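Pancreatic lipase related protein 2 (Equus caballus, PDB 1W52) probably hydrolyses triacylglycerols and galactolipids as a calcium-binding, secreted lipase of the alpha/beta hydrolase superfamily, releasing a fatty acid. Local coordinates at residues C4-G9 / S31-N36; D227-G232 / T326-T331; G281-P286 / T338-R343. All coordinates share one frame; numbering follows the deposited sequence.

Contact 1 (C4-G9 / S31-N36); sequences CYTPLG and SPEEVN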
loop_
_atom_site.group_PDB
_atom_site.type_symbol
_atom_site.label_atom_id
_atom_site.label_comp_id
_atom_site.label_asym_id
_atom_site.label_seq_id
_atom_site.Cartn_x
_atom_site.Cartn_y
_atom_site.Cartn_z
ATOM N N CYS A 4 22.406 -27.598 -8.801
ATOM C CA CYS A 4 21.071 -28.120 -8.507
ATOM C C CYS A 4 20.889 -28.388 -7.069
ATOM O O CYS A 4 21.860 -28.445 -6.329
ATOM C CB CYS A 4 20.771 -29.364 -9.285
ATOM S SG CYS A 4 20.932 -28.928 -10.982
ATOM N N TYR A 5 19.635 -28.532 -6.665
ATOM C CA TYR A 5 19.355 -28.779 -5.270
ATOM C C TYR A 5 18.128 -29.655 -5.075
ATOM O O TYR A 5 17.263 -29.774 -5.975
ATOM C CB TYR A 5 19.173 -27.464 -4.513
ATOM C CG TYR A 5 20.441 -26.736 -4.073
ATOM C CD1 TYR A 5 21.169 -27.165 -2.973
ATOM C CD2 TYR A 5 20.875 -25.575 -4.744
ATOM C CE1 TYR A 5 22.295 -26.476 -2.566
ATOM C CE2 TYR A 5 21.997 -24.888 -4.344
ATOM C CZ TYR A 5 22.696 -25.343 -3.256
ATOM O OH TYR A 5 23.797 -24.653 -2.848
ATOM N N THR A 6 18.108 -30.219 -3.853
ATOM C CA THR A 6 17.168 -31.231 -3.312
ATOM C C THR A 6 15.993 -31.602 -4.269
ATOM O O THR A 6 16.284 -32.352 -5.227
ATOM C CB THR A 6 16.751 -30.841 -1.814
ATOM O OG1 THR A 6 16.308 -29.484 -1.758
ATOM C CG2 THR A 6 17.949 -30.829 -0.836
ATOM N N PRO A 7 14.721 -31.170 -4.025
ATOM C CA PRO A 7 13.666 -31.260 -5.056
ATOM C C PRO A 7 13.399 -29.970 -5.826
ATOM O O PRO A 7 12.457 -29.895 -6.627
ATOM C CB PRO A 7 12.434 -31.589 -4.224
ATOM C CG PRO A 7 12.662 -30.918 -2.903
ATOM C CD PRO A 7 14.126 -30.715 -2.746
ATOM N N LEU A 8 14.217 -28.956 -5.574
ATOM C CA LEU A 8 13.954 -27.616 -6.074
ATOM C C LEU A 8 14.504 -27.425 -7.483
ATOM O O LEU A 8 14.163 -26.471 -8.174
ATOM C CB LEU A 8 14.563 -26.594 -5.128
ATOM C CG LEU A 8 14.371 -26.843 -3.638
ATOM C CD1 LEU A 8 15.059 -25.706 -2.889
ATOM C CD2 LEU A 8 12.925 -26.948 -3.276
ATOM N N GLY A 9 15.372 -28.323 -7.911
ATOM C CA GLY A 9 15.825 -28.282 -9.283
ATOM C C GLY A 9 17.085 -27.473 -9.433
ATOM O O GLY A 9 17.964 -27.529 -8.572
ATOM N N SER A 31 22.593 -22.280 -0.604
ATOM C CA SER A 31 21.962 -23.576 -0.542
ATOM C C SER A 31 20.702 -23.435 0.300
ATOM O O SER A 31 20.649 -22.557 1.149
ATOM C CB SER A 31 22.909 -24.567 0.115
ATOM O OG SER A 31 22.997 -24.311 1.512
ATOM N N PRO A 32 19.710 -24.303 0.095
ATOM C CA PRO A 32 18.487 -24.307 0.910
ATOM C C PRO A 32 18.753 -24.298 2.378
ATOM O O PRO A 32 18.053 -23.630 3.161
ATOM C CB PRO A 32 17.835 -25.632 0.532
ATOM C CG PRO A 32 18.261 -25.826 -0.914
ATOM C CD PRO A 32 19.677 -25.347 -0.952
ATOM N N GLU A 33 19.772 -25.068 2.719
ATOM C CA GLU A 33 20.226 -25.264 4.093
ATOM C C GLU A 33 20.803 -23.953 4.649
ATOM O O GLU A 33 20.487 -23.573 5.782
ATOM C CB GLU A 33 21.283 -26.421 4.133
ATOM C CG GLU A 33 20.800 -27.846 3.738
ATOM C CD GLU A 33 20.954 -28.223 2.250
ATOM O OE1 GLU A 33 21.928 -27.787 1.601
ATOM O OE2 GLU A 33 20.112 -29.001 1.714
ATOM N N GLU A 34 21.635 -23.298 3.810
ATOM C CA GLU A 34 22.339 -22.004 4.079
ATOM C C GLU A 34 21.368 -20.814 4.277
ATOM O O GLU A 34 21.600 -19.946 5.145
ATOM C CB GLU A 34 23.362 -21.650 2.943
ATOM C CG GLU A 34 24.688 -22.442 2.961
ATOM C CD GLU A 34 25.688 -22.106 1.835
ATOM O OE1 GLU A 34 26.783 -21.601 2.167
ATOM O OE2 GLU A 34 25.446 -22.384 0.637
ATOM N N VAL A 35 20.306 -20.808 3.446
ATOM C CA VAL A 35 19.118 -19.913 3.530
ATOM C C VAL A 35 18.124 -20.190 4.696
ATOM O O VAL A 35 17.488 -19.237 5.201
ATOM C CB VAL A 35 18.293 -19.978 2.250
ATOM C CG1 VAL A 35 17.199 -18.968 2.278
ATOM C CG2 VAL A 35 19.155 -19.748 1.042
ATOM N N ASN A 36 17.996 -21.467 5.101
ATOM C CA ASN A 36 17.117 -21.899 6.187
ATOM C C ASN A 36 15.725 -21.303 6.066
ATOM O O ASN A 36 15.260 -20.583 6.979
ATOM C CB ASN A 36 17.711 -21.541 7.538
ATOM C CG ASN A 36 16.920 -22.128 8.695
ATOM O OD1 ASN A 36 16.769 -21.508 9.766
ATOM N ND2 ASN A 36 16.394 -23.329 8.485
#
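Y5 and P32 make the main apolar contact, a CH-pi interaction in which P32 CD sits over one face of the Y5 ring, offset toward its rim; the two are modelled closer than carbons can sit, so the exact spacing is doubtful. Y5 CG stands opposite the carbonyl carbon (chi1 -81°), which sends the ring toward the start of the helix, with its hydroxyl end beside CA and CB of S31. L8 adds one methyl, CD1, at 3.8 Å from P32 CG. T6 CG2 also lies 3.8 Å from E33 OE2, while T6 OG1 bonds to R56. S31 and E34 form a capping box: S31 OG accepts from E34 N at 2.9 Å, and S31 N returns a weak bond to E34 OE2. L8 and G9 both face Y5 in a classic beta bulge, with Y5 N to G9 O at 2.7 Å and G9 N to Y5 O at 3.1 Å. The bulge lies in the hairpin of strands 3-5 and 9-11, tied by the C4-C10 disulfide; this hairpin and the first turn of helix 32-35 both rest on helix 116-141, where L8 touches A128 and E129, and P32 touches E129.

Contact 2 (D227-G232 / T326-T331); sequences DFFPNG and TFFLNT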
loop_
_atom_site.group_PDB
_atom_site.type_symbol
_atom_site.label_atom_id
_atom_site.label_comp_id
_atom_site.label_asym_id
_atom_site.label_seq_id
_atom_site.Cartn_x
_atom_site.Cartn_y
_atom_site.Cartn_z
ATOM N N ASP A 227 -1.689 -1.192 -9.752
ATOM C CA ASP A 227 -0.545 -0.582 -9.127
ATOM C C ASP A 227 -1.117 0.609 -8.417
ATOM O O ASP A 227 -1.621 1.503 -9.063
ATOM C CB ASP A 227 0.457 -0.142 -10.202
ATOM C CG ASP A 227 1.173 -1.325 -10.836
ATOM O OD1 ASP A 227 2.289 -1.673 -10.315
ATOM O OD2 ASP A 227 0.659 -1.978 -11.815
ATOM N N PHE A 228 -1.089 0.589 -7.086
ATOM C CA PHE A 228 -1.537 1.712 -6.259
ATOM C C PHE A 228 -0.355 2.620 -5.895
ATOM O O PHE A 228 0.749 2.103 -5.622
ATOM C CB PHE A 228 -2.151 1.210 -4.970
ATOM C CG PHE A 228 -3.341 0.331 -5.162
ATOM C CD1 PHE A 228 -3.197 -0.979 -5.587
ATOM C CD2 PHE A 228 -4.602 0.795 -4.879
ATOM C CE1 PHE A 228 -4.276 -1.794 -5.734
ATOM C CE2 PHE A 228 -5.707 -0.019 -5.026
ATOM C CZ PHE A 228 -5.538 -1.315 -5.443
ATOM N N PHE A 229 -0.602 3.944 -5.845
ATOM C CA PHE A 229 0.420 4.939 -5.476
ATOM C C PHE A 229 0.057 5.881 -4.312
ATOM O O PHE A 229 -0.186 7.068 -4.531
ATOM C CB PHE A 229 0.757 5.752 -6.716
ATOM C CG PHE A 229 1.398 4.955 -7.767
ATOM C CD1 PHE A 229 0.622 4.210 -8.644
ATOM C CD2 PHE A 229 2.778 4.896 -7.856
ATOM C CE1 PHE A 229 1.256 3.431 -9.663
ATOM C CE2 PHE A 229 3.428 4.090 -8.818
ATOM C CZ PHE A 229 2.672 3.366 -9.731
ATOM N N PRO A 230 0.011 5.383 -3.083
ATOM C CA PRO A 230 -0.373 6.212 -1.938
ATOM C C PRO A 230 0.503 7.437 -1.811
ATOM O O PRO A 230 1.750 7.405 -1.832
ATOM C CB PRO A 230 -0.107 5.306 -0.729
ATOM C CG PRO A 230 0.814 4.229 -1.234
ATOM C CD PRO A 230 0.322 4.023 -2.657
ATOM N N ASN A 231 -0.145 8.564 -1.668
ATOM C CA ASN A 231 0.586 9.806 -1.619
ATOM C C ASN A 231 1.485 9.980 -2.794
ATOM O O ASN A 231 2.566 10.556 -2.622
ATOM C CB ASN A 231 1.365 9.805 -0.361
ATOM C CG ASN A 231 0.514 9.324 0.807
ATOM O OD1 ASN A 231 -0.567 9.899 1.047
ATOM N ND2 ASN A 231 0.973 8.286 1.531
ATOM N N GLY A 232 1.090 9.519 -3.984
ATOM C CA GLY A 232 2.011 9.535 -5.115
ATOM C C GLY A 232 3.126 8.476 -5.094
ATOM O O GLY A 232 3.885 8.306 -6.056
ATOM N N THR A 326 -3.767 1.949 -12.810
ATOM C CA THR A 326 -3.172 2.687 -11.722
ATOM C C THR A 326 -4.207 3.480 -10.982
ATOM O O THR A 326 -5.179 3.982 -11.571
ATOM C CB THR A 326 -2.067 3.635 -12.201
ATOM O OG1 THR A 326 -2.649 4.611 -13.030
ATOM C CG2 THR A 326 -1.068 2.978 -13.146
ATOM N N PHE A 327 -3.966 3.570 -9.674
ATOM C CA PHE A 327 -4.786 4.331 -8.737
ATOM C C PHE A 327 -3.947 5.166 -7.709
ATOM O O PHE A 327 -2.789 4.825 -7.396
ATOM C CB PHE A 327 -5.721 3.399 -7.973
ATOM C CG PHE A 327 -6.367 2.381 -8.829
ATOM C CD1 PHE A 327 -5.600 1.333 -9.400
ATOM C CD2 PHE A 327 -7.747 2.446 -9.095
ATOM C CE1 PHE A 327 -6.188 0.377 -10.210
ATOM C CE2 PHE A 327 -8.328 1.495 -9.900
ATOM C CZ PHE A 327 -7.529 0.455 -10.458
ATOM N N PHE A 328 -4.571 6.237 -7.196
ATOM C CA PHE A 328 -3.955 7.191 -6.300
ATOM C C PHE A 328 -4.808 7.468 -5.128
ATOM O O PHE A 328 -5.930 7.188 -5.126
ATOM C CB PHE A 328 -3.674 8.481 -7.022
ATOM C CG PHE A 328 -2.682 8.321 -8.107
ATOM C CD1 PHE A 328 -3.083 8.266 -9.430
ATOM C CD2 PHE A 328 -1.348 8.152 -7.821
ATOM C CE1 PHE A 328 -2.153 8.108 -10.485
ATOM C CE2 PHE A 328 -0.406 7.976 -8.873
ATOM C CZ PHE A 328 -0.823 7.961 -10.207
ATOM N N LEU A 329 -4.231 8.000 -4.093
ATOM C CA LEU A 329 -4.956 8.250 -2.875
ATOM C C LEU A 329 -3.982 8.894 -1.851
ATOM O O LEU A 329 -2.779 9.027 -2.139
ATOM C CB LEU A 329 -5.546 6.949 -2.357
ATOM C CG LEU A 329 -4.494 5.958 -1.906
ATOM C CD1 LEU A 329 -5.048 4.999 -0.790
ATOM C CD2 LEU A 329 -3.911 5.227 -3.084
ATOM N N ASN A 330 -4.486 9.271 -0.677
ATOM C CA ASN A 330 -3.619 9.802 0.350
ATOM C C ASN A 330 -3.851 9.104 1.691
ATOM O O ASN A 330 -4.964 9.054 2.173
ATOM C CB ASN A 330 -3.820 11.340 0.496
ATOM C CG ASN A 330 -3.227 12.167 -0.683
ATOM O OD1 ASN A 330 -3.797 13.228 -1.069
ATOM N ND2 ASN A 330 -2.109 11.699 -1.249
ATOM N N THR A 331 -2.796 8.609 2.317
ATOM C CA THR A 331 -2.902 8.047 3.657
ATOM C C THR A 331 -2.790 9.069 4.765
ATOM O O THR A 331 -2.544 10.226 4.540
ATOM C CB THR A 331 -1.792 7.030 3.877
ATOM O OG1 THR A 331 -0.543 7.629 3.489
ATOM C CG2 THR A 331 -2.011 5.810 2.987
#
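D227-P230 and T326-L329 are neighbouring parallel strands of the central mixed sheet of the alpha/beta hydrolase fold, their axes 4.8 Å apart and 20° off parallel. F327 N donates to D227 O at 3.2 Å, and F229 N to F327 O at 2.8 Å. F228 and F327 share one face of the sheet, their rings 24° from parallel but displaced, with little overlap. On the opposite face F229 and F328 run alongside each other, ring planes 36° apart, and F229 also stacks on H205. A type II turn runs from F229 to G232, yet N231 N still bonds to L329 O at 2.7 Å. The N231 side chain then grips T331 twice. Its OD1 accepts from T331 N at 2.9 Å, the donor tilted from the carbonyl plane, and its ND2 gives a nearly straight bond of 2.6 Å to T331 OG1, which lies in the amide plane. N330 ND2, bound mainly to Y290, adds a weak bond to N231 OD1. N231 is thereby held against rotation, and the polar atoms of this buried residue find partners on T331 and extend the pairing beyond the phenylalanines.

Contact 3 (G281-P286 / T338-R343); sequences GFLAYP and TSWRYR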
loop_
_atom_site.group_PDB
_atom_site.type_symbol
_atom_site.label_atom_id
_atom_site.label_comp_id
_atom_site.label_asym_id
_atom_site.label_seq_id
_atom_site.Cartn_x
_atom_site.Cartn_y
_atom_site.Cartn_z
ATOM N N GLY A 281 -10.471 2.067 4.486
ATOM C CA GLY A 281 -9.551 3.050 4.989
ATOM C C GLY A 281 -8.649 3.631 3.931
ATOM O O GLY A 281 -7.972 4.651 4.170
ATOM N N PHE A 282 -8.630 2.976 2.771
ATOM C CA PHE A 282 -7.628 3.263 1.756
ATOM C C PHE A 282 -8.226 3.050 0.408
ATOM O O PHE A 282 -7.849 2.121 -0.279
ATOM C CB PHE A 282 -6.404 2.352 1.885
ATOM C CG PHE A 282 -5.820 2.255 3.273
ATOM C CD1 PHE A 282 -4.670 2.920 3.604
ATOM C CD2 PHE A 282 -6.376 1.420 4.236
ATOM C CE1 PHE A 282 -4.103 2.765 4.881
ATOM C CE2 PHE A 282 -5.787 1.278 5.534
ATOM C CZ PHE A 282 -4.679 1.960 5.842
ATOM N N LEU A 283 -9.162 3.894 0.027
ATOM C CA LEU A 283 -9.803 3.740 -1.256
ATOM C C LEU A 283 -8.984 4.365 -2.354
ATOM O O LEU A 283 -8.736 5.540 -2.341
ATOM C CB LEU A 283 -11.163 4.410 -1.255
ATOM C CG LEU A 283 -12.344 3.846 -0.428
ATOM C CD1 LEU A 283 -12.231 4.063 1.113
ATOM C CD2 LEU A 283 -13.600 4.505 -0.953
ATOM N N ALA A 284 -8.576 3.595 -3.334
ATOM C CA ALA A 284 -7.835 4.181 -4.418
ATOM C C ALA A 284 -8.747 4.741 -5.499
ATOM O O ALA A 284 -9.848 4.267 -5.729
ATOM C CB ALA A 284 -6.913 3.152 -4.987
ATOM N N TYR A 285 -8.270 5.756 -6.179
ATOM C CA TYR A 285 -9.066 6.424 -7.198
ATOM C C TYR A 285 -8.287 6.274 -8.474
ATOM O O TYR A 285 -7.075 6.379 -8.448
ATOM C CB TYR A 285 -9.241 7.928 -6.911
ATOM C CG TYR A 285 -10.029 8.249 -5.659
ATOM C CD1 TYR A 285 -9.540 7.903 -4.436
ATOM C CD2 TYR A 285 -11.253 8.889 -5.704
ATOM C CE1 TYR A 285 -10.198 8.153 -3.314
ATOM C CE2 TYR A 285 -11.951 9.147 -4.513
ATOM C CZ TYR A 285 -11.387 8.766 -3.332
ATOM O OH TYR A 285 -11.924 8.977 -2.087
ATOM N N PRO A 286 -8.930 6.056 -9.605
ATOM C CA PRO A 286 -8.163 5.834 -10.834
ATOM C C PRO A 286 -7.792 7.195 -11.393
ATOM O O PRO A 286 -8.546 8.123 -11.072
ATOM C CB PRO A 286 -9.143 5.063 -11.704
ATOM C CG PRO A 286 -10.332 4.754 -10.715
ATOM C CD PRO A 286 -10.379 5.969 -9.826
ATOM N N THR A 338 -5.481 5.735 8.170
ATOM C CA THR A 338 -6.682 5.812 7.336
ATOM C C THR A 338 -7.072 7.246 7.081
ATOM O O THR A 338 -7.085 8.042 7.982
ATOM C CB THR A 338 -7.841 5.088 7.978
ATOM O OG1 THR A 338 -7.927 5.409 9.369
ATOM C CG2 THR A 338 -7.585 3.604 7.976
ATOM N N SER A 339 -7.367 7.582 5.844
ATOM C CA SER A 339 -7.841 8.900 5.524
ATOM C C SER A 339 -9.007 8.746 4.572
ATOM O O SER A 339 -9.058 7.831 3.746
ATOM C CB SER A 339 -6.759 9.742 4.865
ATOM O OG SER A 339 -7.296 10.560 3.803
ATOM N N TRP A 340 -9.949 9.651 4.673
ATOM C CA TRP A 340 -11.034 9.644 3.755
ATOM C C TRP A 340 -11.024 10.928 2.992
ATOM O O TRP A 340 -10.591 11.950 3.486
ATOM C CB TRP A 340 -12.292 9.500 4.541
ATOM C CG TRP A 340 -12.529 8.102 4.900
ATOM C CD1 TRP A 340 -13.244 7.229 4.190
ATOM C CD2 TRP A 340 -12.044 7.390 6.053
ATOM N NE1 TRP A 340 -13.256 6.007 4.816
ATOM C CE2 TRP A 340 -12.539 6.084 5.973
ATOM C CE3 TRP A 340 -11.242 7.723 7.133
ATOM C CZ2 TRP A 340 -12.280 5.094 6.942
ATOM C CZ3 TRP A 340 -10.980 6.707 8.143
ATOM C CH2 TRP A 340 -11.506 5.428 8.024
ATOM N N ARG A 341 -11.511 10.901 1.780
ATOM C CA ARG A 341 -11.369 12.054 0.951
ATOM C C ARG A 341 -12.714 12.692 0.742
ATOM O O ARG A 341 -13.712 12.013 0.490
ATOM C CB ARG A 341 -10.798 11.663 -0.374
ATOM C CG ARG A 341 -10.413 12.815 -1.191
ATOM C CD ARG A 341 -9.692 12.371 -2.418
ATOM N NE ARG A 341 -8.998 13.409 -3.181
ATOM C CZ ARG A 341 -7.898 14.018 -2.774
ATOM N NH1 ARG A 341 -7.372 13.736 -1.558
ATOM N NH2 ARG A 341 -7.313 14.912 -3.599
ATOM N N TYR A 342 -12.723 14.015 0.827
ATOM C CA TYR A 342 -13.912 14.820 0.660
ATOM C C TYR A 342 -13.593 15.931 -0.306
ATOM O O TYR A 342 -12.464 16.371 -0.355
ATOM C CB TYR A 342 -14.301 15.360 2.018
ATOM C CG TYR A 342 -14.692 14.262 3.001
ATOM C CD1 TYR A 342 -13.763 13.753 3.867
ATOM C CD2 TYR A 342 -16.010 13.743 3.063
ATOM C CE1 TYR A 342 -14.099 12.748 4.795
ATOM C CE2 TYR A 342 -16.359 12.729 3.989
ATOM C CZ TYR A 342 -15.387 12.236 4.866
ATOM O OH TYR A 342 -15.636 11.237 5.813
ATOM N N ARG A 343 -14.543 16.353 -1.129
ATOM C CA ARG A 343 -14.377 17.626 -1.870
ATOM C C ARG A 343 -15.070 18.809 -1.167
ATOM O O ARG A 343 -16.145 18.638 -0.567
ATOM C CB ARG A 343 -14.934 17.539 -3.262
ATOM C CG ARG A 343 -14.781 18.823 -3.978
ATOM C CD ARG A 343 -15.042 18.695 -5.443
ATOM N NE ARG A 343 -14.080 17.807 -6.072
ATOM C CZ ARG A 343 -14.058 17.494 -7.360
ATOM N NH1 ARG A 343 -14.956 17.978 -8.216
ATOM N NH2 ARG A 343 -13.114 16.685 -7.805
#
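G281 and T338 bring their CA atoms to 4.6 Å where the alpha/beta hydrolase domain meets the C-terminal part of the chain, whose strand 340-344 pairs with strand 387-391 of the PLAT/LH2 region. One weak backbone hydrogen bond, S339 N to G281 O at 3.4 Å, spans the junction. The rest is packing. T338 CG2 reaches both G281 CA and the F282 ring, lying 3.8 Å from F282 CE2. W340 brings the benzene end of its indole to the glycine, CZ2 at 3.9 Å from G281 CA, while L283 CD1 approaches the indole at NE1. Farther along, Y285 points its hydroxyl at the arginine chain, OH 3.4 Å from R341 CB, and R341 CD passes over one face of the phenol. The touching is done by the aliphatic CB and CD of R341; the guanidinium plane is turned 65° from the ring. With Y285 replaced by an alanine, the R341 methylenes would probably lose the ring that flanks them, opening a gap between strand 285-286 and strand 340-344.

A second shell sets these groups in place. F282 packs on Y271, S274 and S275 of helix 257-277 and on L329, and T338 OG1 is bound to D336. S339 OG makes a weak bond to N330 O, a further tie between the chain just after strand 325-329 and the start of strand 340-344. R341 is extended as far as NE, CG anti to the backbone N (chi1 -170°), which carries its head past the tyrosine to a salt bridge between R341 NH1 and D390 OD1, with R341 NH2 weakly bonded to the carbonyl oxygen of F293.

In the fold
From the N terminus, contact 1 comes first, closing a 21-residue excursion without helix that brings the first hairpin to helix 32-35. It stands apart, its nearest atoms about 26 Å from contact 2 and about 30 Å from contact 3. Contact 2 opens at 227-232 and closes at 326-331, enclosing 93 residues that include helix 257-277. Within that loop contact 3 opens, at 281-286, and it closes only at 338-343, after contact 2; the two therefore cross. They meet directly where F328 N lies 2.8 Å from Y285 O, strand 325-329 being flanked by 226-230 and 285-286. Together they link the end of the central sheet to the C-terminal strand 340-344.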